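Local atomic coordinates of succinoglycan biosynthesis protein (Bacillus cereus ATCC 14579, PDB entry 3B55), a protein that binds a calcium ion and belongs to the erythromycin esterase-like family, its reaction being unknown and a part in succinoglycan biosynthesis only suggested. Residues A[294-299]-A[330-335]; A[107-112]-A[165-170]; A[70-75]-A[103-108]. The protein carries 1 engineered substitution. One frame throughout, in Å; residues are numbered along the deposited sequence.

Followed from the N terminus, the three contacts come one after another along the chain without nesting. Interaction 3 (70-75 with 103-108) closes a loop holding strand 77-82 and helix 88-104. Interaction 2 (107-112 with 165-170) opens on Phe107 and Thr108, where interaction 3 ends, and closes a mostly helical excursion between two neighbouring parallel strands. Interaction 1 (294-299 with 330-335) comes last and spans strand 301-306, joining the ends of helices 278-298 and 324-332. In space the series folds back on itself: Thr294 packs on Asn109, Val111 and Ile169 of interaction 2, and Arg335 O lies against Ala75 CB of interaction 3.

Interaction 1. Residues A[294-299]-A[330-335]; sequences TEEHLG and EYYGKR
Glu295 and Glu296 of one helix reach across to Tyr332 and Tyr331 of another, joining the C-terminal ends of helices 278-298 and 324-332, which lead into parallel strands 301-306 and 336-344 of an alpha/beta fold. The backbones stay apart, the nearest CA atoms, those of Glu295 and Tyr332, being 10.5 Å from each other, and long side chains bridge the interval. Two hydroxyl-carboxylate hydrogen bonds cross the gap, one sound and one weak. Tyr332 OH donates to Glu295 OE1 over 2.7 Å and meets that oxygen on its anti side, 22° out of the carboxylate plane. Carboxylate and ring stand nearly perpendicular, and OE1 lies at the ring edge, 3.2 Å from Tyr332 CE2. The Glu295 chain bends at chi2 (-72°), which turns the carboxylate to this edge; its CB, placed by the backbone, lies 3.4 Å from Tyr332 OH. The second bond, Tyr331 OH to Glu296 OE2, is equally short but weak; here the exposed glutamate chain runs extended beyond CG.

Electrostatics add a long salt bridge, Glu295 OE2 to Arg335 NH1 at 3.9 Å, so the two oxygens of one carboxylate serve different partners. Arg335 NH1 also makes a weak hydrogen bond to Ser76 OG, beside strand 77-82. Aromatic contacts within 330-335 probably steady the tyrosines: Tyr331 CD1 lies 3.6 Å above the plane of the Tyr332 ring, over its centre, while Lys292 forms a cation-pi contact with Tyr331. Arg335 NH1 lies at the edge of the Tyr332 ring, and Tyr332 CD2 in turn sits 3.5 Å above the guanidinium plane of Arg335, over its centre.

Interaction 2. Residues A[107-112]-A[165-170]; sequences FTNLVL and KVRVIG
Thr108, Leu110 and Leu112 exchange four backbone hydrogen bonds with Arg167 and Ile169, the regular pattern of parallel strands. Arg167 N donates to Thr108 O and Ile169 N to Leu110 O, both at 2.9 Å. In return Leu110 N is bound by Arg167 O at 2.9 Å and Leu112 N by Ile169 O at 2.8 Å. The same carbonyls take CA-H...O contacts, among them Val111 CA to Ile169 O at 3.3 Å, so each acceptor has more than one approach. Arg167 sends its guanidinium away to a salt bridge with Asp123, whose other carboxylate oxygen accepts Val168 N on the outer side of the strand.

Packing follows on both faces. On one, Ile169 CB meets Val111 CG2 at 4.0 Å, and a chi2 of 88° carries Ile169 CD1 back to within 4.1 Å of Asn109 CB. The folded Arg167 chain runs side by side with Asn109, and Thr294 and Leu298 of helix 278-298 cover part of this layer. On the opposite face Leu112 CD1 touches Val168 CG1 at 4.2 Å, while Leu149 and Ile153 of helix 144-158 close over Leu110.

The strand axes are twisted by 24° against each other, at the margin of a mixed eight-stranded sheet in which 167-172 is one of the two edge strands. Strand 109-112 leads directly to Glu113, which, like His85, binds the calcium ion: a metal ligand just past the C-terminal end of a parallel strand, a familiar arrangement in alpha/beta folds.

Interaction 3. Residues A[70-75]-A[103-108]; sequences NMVGSA and SEKGFT
The ammonium group of Lys105 is gripped by two backbone carbonyls: Gly73 O, 2.7 Å from Lys105 NZ, and Lys69 O in helix 68-72. The donor approaches Gly73 O at a C=O...N angle of 124°, tilted 25° from the carbonyl plane. Bends at chi2 and chi3 (59°) steer the lysine chain to this place. The position of Lys105 NZ near the C-terminal end of helix 68-72 may also favour its positive charge. Gly73 leaves that helix with positive phi and is the second residue of a type II' turn from Val72 to Ala75, closed weakly by Ala75 N to Val72 O; the turn therefore presents the carbonyl that Lys105 takes.

Around the polar grip the contact is mostly apolar. The lysine's methylenes pass Val72, CD lying 4.3 Å from Val72 CB. Val72 CG1 meets Phe107 CZ, also at 4.3 Å, and that same CZ approaches Ala75 O at 3.6 Å. Lys105 CB sits at the edge of the Phe107 ring, in its plane. Val72 and Phe107 both pack on Leu101 of helix 88-104 and on Val78 of strand 77-82, so the two side chains join the end of helix 68-72 to that helix and strand.

Interaction 1. Residues A[294-299]-A[330-335]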
ATOM      1  N   THR A 294       1.820   3.681  11.974  1.00  8.71           N
ATOM      2  CA  THR A 294       2.860   4.550  11.426  1.00  6.29           C
ATOM      3  C   THR A 294       2.521   6.031  11.593  1.00  7.98           C
ATOM      4  O   THR A 294       3.316   6.804  12.108  1.00  9.92           O
ATOM      5  CB  THR A 294       3.083   4.260   9.930  1.00  6.76           C
ATOM      6  OG1 THR A 294       3.423   2.880   9.760  1.00  4.98           O
ATOM      7  CG2 THR A 294       4.219   5.125   9.381  1.00  6.97           C
ATOM      8  N   GLU A 295       1.340   6.421  11.129  1.00 11.60           N
ATOM      9  CA  GLU A 295       0.885   7.800  11.231  1.00  9.34           C
ATOM     10  C   GLU A 295       0.821   8.233  12.702  1.00 11.13           C
ATOM     11  O   GLU A 295       1.279   9.319  13.065  1.00 13.06           O
ATOM     12  CB  GLU A 295      -0.500   7.919  10.570  1.00 11.51           C
ATOM     13  CG  GLU A 295      -1.083   9.332  10.444  1.00  6.66           C
ATOM     14  CD  GLU A 295      -1.527   9.917  11.776  1.00 14.77           C
ATOM     15  OE1 GLU A 295      -2.190   9.191  12.547  1.00 17.61           O
ATOM     16  OE2 GLU A 295      -1.223  11.101  12.052  1.00 29.79           O
ATOM     17  N   GLU A 296       0.268   7.376  13.554  1.00 13.63           N
ATOM     18  CA  GLU A 296       0.135   7.714  14.964  1.00 14.84           C
ATOM     19  C   GLU A 296       1.460   7.822  15.715  1.00 17.57           C
ATOM     20  O   GLU A 296       1.586   8.641  16.623  1.00 16.16           O
ATOM     21  CB  GLU A 296      -0.790   6.714  15.669  1.00 13.15           C
ATOM     22  CG  GLU A 296      -2.193   6.655  15.083  1.00 21.11           C
ATOM     23  CD  GLU A 296      -3.211   6.035  16.035  1.00 21.23           C
ATOM     24  OE1 GLU A 296      -3.005   4.876  16.458  1.00 26.90           O
ATOM     25  OE2 GLU A 296      -4.220   6.705  16.350  1.00 25.52           O
ATOM     26  N   HIS A 297       2.445   7.009  15.343  1.00 16.27           N
ATOM     27  CA  HIS A 297       3.733   7.053  16.025  1.00 15.12           C
ATOM     28  C   HIS A 297       4.848   7.778  15.287  1.00 12.83           C
ATOM     29  O   HIS A 297       5.751   8.301  15.922  1.00 16.12           O
ATOM     30  CB  HIS A 297       4.217   5.642  16.360  1.00 12.97           C
ATOM     31  CG  HIS A 297       3.337   4.915  17.327  1.00 18.86           C
ATOM     32  ND1 HIS A 297       2.088   4.443  16.984  1.00 17.61           N
ATOM     33  CD2 HIS A 297       3.509   4.608  18.635  1.00 14.78           C
ATOM     34  CE1 HIS A 297       1.526   3.881  18.040  1.00 24.09           C
ATOM     35  NE2 HIS A 297       2.368   3.968  19.054  1.00 22.24           N
ATOM     36  N   LEU A 298       4.790   7.831  13.959  1.00 10.62           N
ATOM     37  CA  LEU A 298       5.850   8.488  13.198  1.00 10.80           C
ATOM     38  C   LEU A 298       5.453   9.747  12.436  1.00 11.42           C
ATOM     39  O   LEU A 298       6.315  10.441  11.911  1.00 12.11           O
ATOM     40  CB  LEU A 298       6.509   7.484  12.241  1.00 10.36           C
ATOM     41  CG  LEU A 298       7.009   6.191  12.894  1.00 16.47           C
ATOM     42  CD1 LEU A 298       7.702   5.335  11.849  1.00 15.42           C
ATOM     43  CD2 LEU A 298       7.969   6.502  14.047  1.00 22.16           C
ATOM     44  N   GLY A 299       4.156  10.042  12.356  1.00 14.28           N
ATOM     45  CA  GLY A 299       3.740  11.261  11.674  1.00 12.33           C
ATOM     46  C   GLY A 299       3.006  11.179  10.344  1.00 13.80           C
ATOM     47  O   GLY A 299       2.369  10.179  10.021  1.00 15.85           O
ATOM     48  N   GLU A 330     -12.765   5.536   7.681  1.00 13.37           N
ATOM     49  CA  GLU A 330     -13.635   5.392   8.838  1.00 15.80           C
ATOM     50  C   GLU A 330     -13.001   5.922  10.127  1.00 14.04           C
ATOM     51  O   GLU A 330     -13.681   6.490  10.981  1.00 11.43           O
ATOM     52  CB  GLU A 330     -14.021   3.911   8.987  1.00 16.91           C
ATOM     53  CG  GLU A 330     -14.801   3.549  10.244  1.00 30.03           C
ATOM     54  CD  GLU A 330     -15.398   2.152  10.155  1.00 34.44           C
ATOM     55  OE1 GLU A 330     -14.731   1.252   9.591  1.00 44.10           O
ATOM     56  OE2 GLU A 330     -16.528   1.954  10.650  1.00 42.08           O
ATOM     57  N   TYR A 331     -11.695   5.747  10.273  1.00 12.98           N
ATOM     58  CA  TYR A 331     -11.036   6.231  11.478  1.00 12.50           C
ATOM     59  C   TYR A 331     -10.543   7.670  11.342  1.00 12.11           C
ATOM     60  O   TYR A 331     -10.677   8.467  12.268  1.00  9.06           O
ATOM     61  CB  TYR A 331      -9.873   5.308  11.849  1.00 12.93           C
ATOM     62  CG  TYR A 331      -9.082   5.767  13.052  1.00 13.59           C
ATOM     63  CD1 TYR A 331      -8.046   6.685  12.918  1.00  8.64           C
ATOM     64  CD2 TYR A 331      -9.383   5.294  14.331  1.00 19.91           C
ATOM     65  CE1 TYR A 331      -7.323   7.128  14.021  1.00 17.36           C
ATOM     66  CE2 TYR A 331      -8.666   5.729  15.447  1.00 20.65           C
ATOM     67  CZ  TYR A 331      -7.636   6.649  15.283  1.00 21.67           C
ATOM     68  OH  TYR A 331      -6.923   7.099  16.374  1.00 20.67           O
ATOM     69  N   TYR A 332      -9.991   8.016  10.185  1.00  9.32           N
ATOM     70  CA  TYR A 332      -9.469   9.367   9.997  1.00 12.25           C
ATOM     71  C   TYR A 332     -10.446  10.416   9.495  1.00 12.31           C
ATOM     72  O   TYR A 332     -10.307  11.598   9.810  1.00 11.32           O
ATOM     73  CB  TYR A 332      -8.243   9.342   9.078  1.00 12.33           C
ATOM     74  CG  TYR A 332      -7.012   8.747   9.725  1.00  8.98           C
ATOM     75  CD1 TYR A 332      -6.676   7.406   9.540  1.00 14.44           C
ATOM     76  CD2 TYR A 332      -6.201   9.521  10.549  1.00 13.04           C
ATOM     77  CE1 TYR A 332      -5.557   6.855  10.159  1.00 13.37           C
ATOM     78  CE2 TYR A 332      -5.089   8.984  11.177  1.00 14.09           C
ATOM     79  CZ  TYR A 332      -4.773   7.654  10.981  1.00 15.26           C
ATOM     80  OH  TYR A 332      -3.683   7.127  11.628  1.00 14.89           O
ATOM     81  N   GLY A 333     -11.435  10.003   8.719  1.00 11.98           N
ATOM     82  CA  GLY A 333     -12.372  10.986   8.216  1.00 12.12           C
ATOM     83  C   GLY A 333     -11.653  11.911   7.254  1.00 13.94           C
ATOM     84  O   GLY A 333     -10.989  11.444   6.333  1.00 14.85           O
ATOM     85  N   LYS A 334     -11.751  13.219   7.470  1.00 10.79           N
ATOM     86  CA  LYS A 334     -11.101  14.161   6.572  1.00 12.45           C
ATOM     87  C   LYS A 334      -9.587  14.172   6.734  1.00 11.17           C
ATOM     88  O   LYS A 334      -8.892  14.869   6.004  1.00 11.35           O
ATOM     89  CB  LYS A 334     -11.650  15.576   6.784  1.00 16.60           C
ATOM     90  CG  LYS A 334     -11.289  16.175   8.124  1.00 20.28           C
ATOM     91  CD  LYS A 334     -12.007  17.489   8.361  1.00 31.22           C
ATOM     92  CE  LYS A 334     -11.617  18.087   9.705  1.00 37.50           C
ATOM     93  NZ  LYS A 334     -12.411  19.302  10.020  1.00 39.37           N
ATOM     94  N   ARG A 335      -9.066  13.406   7.684  1.00 10.79           N
ATOM     95  CA  ARG A 335      -7.623  13.383   7.857  1.00 11.31           C
ATOM     96  C   ARG A 335      -6.937  12.421   6.895  1.00  6.97           C
ATOM     97  O   ARG A 335      -5.718  12.449   6.751  1.00  8.69           O
ATOM     98  CB  ARG A 335      -7.252  13.064   9.307  1.00 10.26           C
ATOM     99  CG  ARG A 335      -7.499  14.246  10.248  1.00 13.45           C
ATOM    100  CD  ARG A 335      -6.608  14.166  11.484  1.00 11.48           C
ATOM    101  NE  ARG A 335      -6.944  13.010  12.305  1.00 22.25           N
ATOM    102  CZ  ARG A 335      -6.048  12.246  12.917  1.00 22.65           C
ATOM    103  NH1 ARG A 335      -4.753  12.517  12.792  1.00 16.72           N
ATOM    104  NH2 ARG A 335      -6.450  11.217  13.655  1.00 18.15           N
TER

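Interaction 2. Residues A[107-112]-A[165-170]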
ATOM      1  N   PHE A 107       5.527  15.160   4.509  1.00 10.33           N
ATOM      2  CA  PHE A 107       5.346  13.729   4.738  1.00  9.10           C
ATOM      3  C   PHE A 107       6.694  13.064   4.978  1.00  8.48           C
ATOM      4  O   PHE A 107       7.647  13.262   4.224  1.00 12.10           O
ATOM      5  CB  PHE A 107       4.590  13.082   3.573  1.00  8.60           C
ATOM      6  CG  PHE A 107       3.124  13.409   3.572  1.00  3.87           C
ATOM      7  CD1 PHE A 107       2.672  14.627   3.084  1.00  8.14           C
ATOM      8  CD2 PHE A 107       2.208  12.535   4.136  1.00  6.14           C
ATOM      9  CE1 PHE A 107       1.324  14.975   3.163  1.00  8.05           C
ATOM     10  CE2 PHE A 107       0.857  12.872   4.222  1.00  5.86           C
ATOM     11  CZ  PHE A 107       0.415  14.098   3.732  1.00  5.95           C
ATOM     12  N   THR A 108       6.765  12.278   6.046  1.00  7.29           N
ATOM     13  CA  THR A 108       8.014  11.620   6.419  1.00  5.46           C
ATOM     14  C   THR A 108       7.991  10.090   6.473  1.00  7.40           C
ATOM     15  O   THR A 108       8.976   9.470   6.887  1.00  7.57           O
ATOM     16  CB  THR A 108       8.497  12.127   7.797  1.00  6.84           C
ATOM     17  OG1 THR A 108       7.434  11.993   8.750  1.00 10.59           O
ATOM     18  CG2 THR A 108       8.921  13.596   7.720  1.00  4.31           C
ATOM     19  N   ASN A 109       6.879   9.480   6.081  1.00  9.13           N
ATOM     20  CA  ASN A 109       6.800   8.026   6.098  1.00  7.80           C
ATOM     21  C   ASN A 109       6.121   7.491   4.863  1.00  9.33           C
ATOM     22  O   ASN A 109       5.120   8.029   4.408  1.00  9.31           O
ATOM     23  CB  ASN A 109       6.046   7.539   7.335  1.00  9.21           C
ATOM     24  CG  ASN A 109       6.563   8.161   8.598  1.00  7.91           C
ATOM     25  OD1 ASN A 109       6.022   9.157   9.078  1.00  9.12           O
ATOM     26  ND2 ASN A 109       7.634   7.592   9.141  1.00 11.33           N
ATOM     27  N   LEU A 110       6.696   6.436   4.316  1.00  9.29           N
ATOM     28  CA  LEU A 110       6.139   5.795   3.147  1.00 10.34           C
ATOM     29  C   LEU A 110       5.802   4.371   3.556  1.00 11.61           C
ATOM     30  O   LEU A 110       6.694   3.573   3.860  1.00 10.34           O
ATOM     31  CB  LEU A 110       7.149   5.775   1.997  1.00 12.30           C
ATOM     32  CG  LEU A 110       6.703   4.994   0.748  1.00  7.55           C
ATOM     33  CD1 LEU A 110       5.435   5.595   0.184  1.00  8.67           C
ATOM     34  CD2 LEU A 110       7.801   5.038  -0.307  1.00 13.13           C
ATOM     35  N   VAL A 111       4.509   4.074   3.596  1.00  8.08           N
ATOM     36  CA  VAL A 111       4.051   2.746   3.944  1.00 10.35           C
ATOM     37  C   VAL A 111       3.752   2.029   2.637  1.00  9.88           C
ATOM     38  O   VAL A 111       2.880   2.438   1.867  1.00 11.37           O
ATOM     39  CB  VAL A 111       2.783   2.786   4.827  1.00  8.81           C
ATOM     40  CG1 VAL A 111       2.291   1.373   5.090  1.00  9.26           C
ATOM     41  CG2 VAL A 111       3.105   3.473   6.154  1.00  5.01           C
ATOM     42  N   LEU A 112       4.492   0.961   2.388  1.00 10.21           N
ATOM     43  CA  LEU A 112       4.327   0.192   1.167  1.00 12.39           C
ATOM     44  C   LEU A 112       3.475  -1.024   1.376  1.00 10.34           C
ATOM     45  O   LEU A 112       3.462  -1.623   2.454  1.00  8.60           O
ATOM     46  CB  LEU A 112       5.676  -0.302   0.636  1.00 11.99           C
ATOM     47  CG  LEU A 112       6.751   0.695   0.232  1.00 13.59           C
ATOM     48  CD1 LEU A 112       8.007  -0.083  -0.097  1.00 19.20           C
ATOM     49  CD2 LEU A 112       6.304   1.528  -0.963  1.00 15.79           C
ATOM     50  N   LYS A 165      13.951  13.003   7.740  1.00 20.91           N
ATOM     51  CA  LYS A 165      14.182  11.782   6.979  1.00 17.99           C
ATOM     52  C   LYS A 165      12.885  11.034   6.686  1.00 16.30           C
ATOM     53  O   LYS A 165      11.923  11.116   7.446  1.00 19.06           O
ATOM     54  CB  LYS A 165      15.109  10.839   7.745  1.00 18.26           C
ATOM     55  CG  LYS A 165      16.549  11.309   7.929  1.00 21.41           C
ATOM     56  CD  LYS A 165      17.333  10.215   8.650  1.00 22.86           C
ATOM     57  CE  LYS A 165      18.787  10.568   8.903  1.00 28.63           C
ATOM     58  NZ  LYS A 165      19.634  10.436   7.691  1.00 35.82           N
ATOM     59  N   VAL A 166      12.883  10.299   5.580  1.00 10.38           N
ATOM     60  CA  VAL A 166      11.732   9.510   5.168  1.00  7.99           C
ATOM     61  C   VAL A 166      11.959   8.064   5.592  1.00  9.72           C
ATOM     62  O   VAL A 166      12.989   7.478   5.259  1.00  7.18           O
ATOM     63  CB  VAL A 166      11.552   9.549   3.643  1.00 10.14           C
ATOM     64  CG1 VAL A 166      10.400   8.632   3.223  1.00  7.36           C
ATOM     65  CG2 VAL A 166      11.309  10.989   3.194  1.00  9.40           C
ATOM     66  N   ARG A 167      11.002   7.498   6.332  1.00 10.57           N
ATOM     67  CA  ARG A 167      11.094   6.115   6.801  1.00  9.99           C
ATOM     68  C   ARG A 167      10.274   5.209   5.889  1.00 11.22           C
ATOM     69  O   ARG A 167       9.244   5.622   5.354  1.00 11.54           O
ATOM     70  CB  ARG A 167      10.549   5.987   8.227  1.00 14.09           C
ATOM     71  CG  ARG A 167      11.124   6.971   9.230  1.00 23.43           C
ATOM     72  CD  ARG A 167      12.632   6.823   9.400  1.00 27.84           C
ATOM     73  NE  ARG A 167      13.045   5.477   9.797  1.00 31.70           N
ATOM     74  CZ  ARG A 167      12.582   4.822  10.858  1.00 43.23           C
ATOM     75  NH1 ARG A 167      11.672   5.377  11.648  1.00 43.19           N
ATOM     76  NH2 ARG A 167      13.033   3.605  11.132  1.00 45.57           N
ATOM     77  N   VAL A 168      10.731   3.975   5.711  1.00  9.77           N
ATOM     78  CA  VAL A 168      10.023   3.020   4.872  1.00  7.33           C
ATOM     79  C   VAL A 168       9.420   1.911   5.717  1.00  9.52           C
ATOM     80  O   VAL A 168      10.133   1.162   6.377  1.00 10.42           O
ATOM     81  CB  VAL A 168      10.952   2.395   3.815  1.00  6.43           C
ATOM     82  CG1 VAL A 168      10.262   1.220   3.139  1.00  4.92           C
ATOM     83  CG2 VAL A 168      11.317   3.437   2.782  1.00  6.72           C
ATOM     84  N   ILE A 169       8.096   1.812   5.685  1.00  9.23           N
ATOM     85  CA  ILE A 169       7.376   0.797   6.453  1.00  9.93           C
ATOM     86  C   ILE A 169       6.598  -0.154   5.541  1.00  9.53           C
ATOM     87  O   ILE A 169       6.154   0.228   4.455  1.00 11.40           O
ATOM     88  CB  ILE A 169       6.361   1.458   7.448  1.00  9.85           C
ATOM     89  CG1 ILE A 169       7.102   2.264   8.519  1.00 12.07           C
ATOM     90  CG2 ILE A 169       5.484   0.398   8.104  1.00  8.79           C
ATOM     91  CD1 ILE A 169       7.375   3.696   8.120  1.00 18.25           C
ATOM     92  N   GLY A 170       6.442  -1.391   5.998  1.00  8.52           N
ATOM     93  CA  GLY A 170       5.697  -2.386   5.252  1.00  6.34           C
ATOM     94  C   GLY A 170       4.439  -2.738   6.033  1.00 10.11           C
ATOM     95  O   GLY A 170       4.512  -3.115   7.207  1.00  9.11           O
TER

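Interaction 3. Residues A[70-75]-A[103-108]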
ATOM      1  N   ASN A  70      -3.088  22.369  -1.965  1.00 18.80           N
ATOM      2  CA  ASN A  70      -4.386  22.611  -1.359  1.00 19.62           C
ATOM      3  C   ASN A  70      -5.381  21.456  -1.459  1.00 18.65           C
ATOM      4  O   ASN A  70      -6.336  21.404  -0.694  1.00 20.46           O
ATOM      5  CB  ASN A  70      -5.014  23.881  -1.930  1.00 19.99           C
ATOM      6  CG  ASN A  70      -4.278  25.132  -1.501  1.00 22.37           C
ATOM      7  OD1 ASN A  70      -3.770  25.210  -0.381  1.00 21.56           O
ATOM      8  ND2 ASN A  70      -4.226  26.123  -2.384  1.00 20.79           N
HETATM    9  N   MSE A  71      -5.179  20.534  -2.392  1.00 20.08           N
HETATM   10  CA  MSE A  71      -6.097  19.408  -2.499  1.00 21.24           C
HETATM   11  C   MSE A  71      -5.900  18.502  -1.291  1.00 21.10           C
HETATM   12  O   MSE A  71      -6.865  18.066  -0.659  1.00 21.58           O
HETATM   13  CB  MSE A  71      -5.833  18.613  -3.770  1.00 19.97           C
HETATM   14  CG  MSE A  71      -6.473  19.205  -4.994  1.00 28.79           C
HETATM   15 SE   MSE A  71      -6.038  18.139  -6.527  1.00 33.56          SE
HETATM   16  CE  MSE A  71      -6.121  19.524  -7.889  1.00 21.67           C
ATOM     17  N   VAL A  72      -4.639  18.223  -0.981  1.00 18.19           N
ATOM     18  CA  VAL A  72      -4.284  17.377   0.152  1.00 17.64           C
ATOM     19  C   VAL A  72      -4.561  18.115   1.457  1.00 18.53           C
ATOM     20  O   VAL A  72      -5.019  17.517   2.429  1.00 22.61           O
ATOM     21  CB  VAL A  72      -2.802  16.976   0.088  1.00 16.45           C
ATOM     22  CG1 VAL A  72      -2.414  16.189   1.324  1.00 16.42           C
ATOM     23  CG2 VAL A  72      -2.564  16.159  -1.165  1.00 15.85           C
ATOM     24  N   GLY A  73      -4.268  19.413   1.481  1.00 19.79           N
ATOM     25  CA  GLY A  73      -4.512  20.213   2.672  1.00 16.12           C
ATOM     26  C   GLY A  73      -3.703  19.803   3.886  1.00 17.12           C
ATOM     27  O   GLY A  73      -2.484  19.638   3.806  1.00 17.87           O
ATOM     28  N   SER A  74      -4.386  19.641   5.017  1.00 15.64           N
ATOM     29  CA  SER A  74      -3.729  19.262   6.261  1.00 17.17           C
ATOM     30  C   SER A  74      -3.890  17.773   6.605  1.00 16.69           C
ATOM     31  O   SER A  74      -3.713  17.373   7.752  1.00 18.15           O
ATOM     32  CB  SER A  74      -4.261  20.121   7.415  1.00 18.65           C
ATOM     33  OG  SER A  74      -5.668  19.988   7.530  1.00 25.11           O
ATOM     34  N   ALA A  75      -4.228  16.956   5.613  1.00 15.33           N
ATOM     35  CA  ALA A  75      -4.392  15.519   5.833  1.00 14.41           C
ATOM     36  C   ALA A  75      -3.127  14.932   6.451  1.00 12.52           C
ATOM     37  O   ALA A  75      -2.013  15.323   6.096  1.00 11.88           O
ATOM     38  CB  ALA A  75      -4.691  14.812   4.520  1.00 11.53           C
ATOM     39  N   SER A 103       8.800  16.797   0.016  1.00 15.44           N
ATOM     40  CA  SER A 103       9.470  18.093   0.066  1.00 15.97           C
ATOM     41  C   SER A 103       8.581  19.337   0.149  1.00 17.85           C
ATOM     42  O   SER A 103       9.081  20.426   0.421  1.00 18.68           O
ATOM     43  CB  SER A 103      10.443  18.221  -1.114  1.00 16.38           C
ATOM     44  OG  SER A 103       9.840  17.847  -2.337  1.00 20.39           O
ATOM     45  N   GLU A 104       7.277  19.192  -0.071  1.00 16.48           N
ATOM     46  CA  GLU A 104       6.382  20.342   0.002  1.00 16.69           C
ATOM     47  C   GLU A 104       5.297  20.239   1.066  1.00 16.43           C
ATOM     48  O   GLU A 104       4.777  21.257   1.527  1.00 15.37           O
ATOM     49  CB  GLU A 104       5.713  20.593  -1.349  1.00 18.74           C
ATOM     50  CG  GLU A 104       6.661  21.019  -2.454  1.00 21.82           C
ATOM     51  CD  GLU A 104       7.425  22.282  -2.111  1.00 29.71           C
ATOM     52  OE1 GLU A 104       6.777  23.299  -1.785  1.00 29.10           O
ATOM     53  OE2 GLU A 104       8.671  22.258  -2.168  1.00 29.25           O
ATOM     54  N   LYS A 105       4.946  19.023   1.472  1.00 16.56           N
ATOM     55  CA  LYS A 105       3.890  18.889   2.466  1.00 15.46           C
ATOM     56  C   LYS A 105       4.243  18.180   3.764  1.00 14.80           C
ATOM     57  O   LYS A 105       3.352  17.735   4.479  1.00 14.55           O
ATOM     58  CB  LYS A 105       2.663  18.229   1.829  1.00 17.05           C
ATOM     59  CG  LYS A 105       2.090  19.015   0.645  1.00 21.30           C
ATOM     60  CD  LYS A 105       0.631  19.445   0.846  1.00 17.65           C
ATOM     61  CE  LYS A 105       0.456  20.327   2.067  1.00 20.77           C
ATOM     62  NZ  LYS A 105      -0.878  20.995   2.102  1.00 14.45           N
ATOM     63  N   GLY A 106       5.535  18.066   4.058  1.00 13.04           N
ATOM     64  CA  GLY A 106       5.975  17.443   5.300  1.00 10.13           C
ATOM     65  C   GLY A 106       5.772  15.953   5.547  1.00 11.83           C
ATOM     66  O   GLY A 106       5.855  15.508   6.697  1.00  9.98           O
ATOM     67  N   PHE A 107       5.527  15.160   4.509  1.00 10.33           N
ATOM     68  CA  PHE A 107       5.346  13.729   4.738  1.00  9.10           C
ATOM     69  C   PHE A 107       6.694  13.064   4.978  1.00  8.48           C
ATOM     70  O   PHE A 107       7.647  13.262   4.224  1.00 12.10           O
ATOM     71  CB  PHE A 107       4.590  13.082   3.573  1.00  8.60           C
ATOM     72  CG  PHE A 107       3.124  13.409   3.572  1.00  3.87           C
ATOM     73  CD1 PHE A 107       2.672  14.627   3.084  1.00  8.14           C
ATOM     74  CD2 PHE A 107       2.208  12.535   4.136  1.00  6.14           C
ATOM     75  CE1 PHE A 107       1.324  14.975   3.163  1.00  8.05           C
ATOM     76  CE2 PHE A 107       0.857  12.872   4.222  1.00  5.86           C
ATOM     77  CZ  PHE A 107       0.415  14.098   3.732  1.00  5.95           C
ATOM     78  N   THR A 108       6.765  12.278   6.046  1.00  7.29           N
ATOM     79  CA  THR A 108       8.014  11.620   6.419  1.00  5.46           C
ATOM     80  C   THR A 108       7.991  10.090   6.473  1.00  7.40           C
ATOM     81  O   THR A 108       8.976   9.470   6.887  1.00  7.57           O
ATOM     82  CB  THR A 108       8.497  12.127   7.797  1.00  6.84           C
ATOM     83  OG1 THR A 108       7.434  11.993   8.750  1.00 10.59           O
ATOM     84  CG2 THR A 108       8.921  13.596   7.720  1.00  4.31           C
TER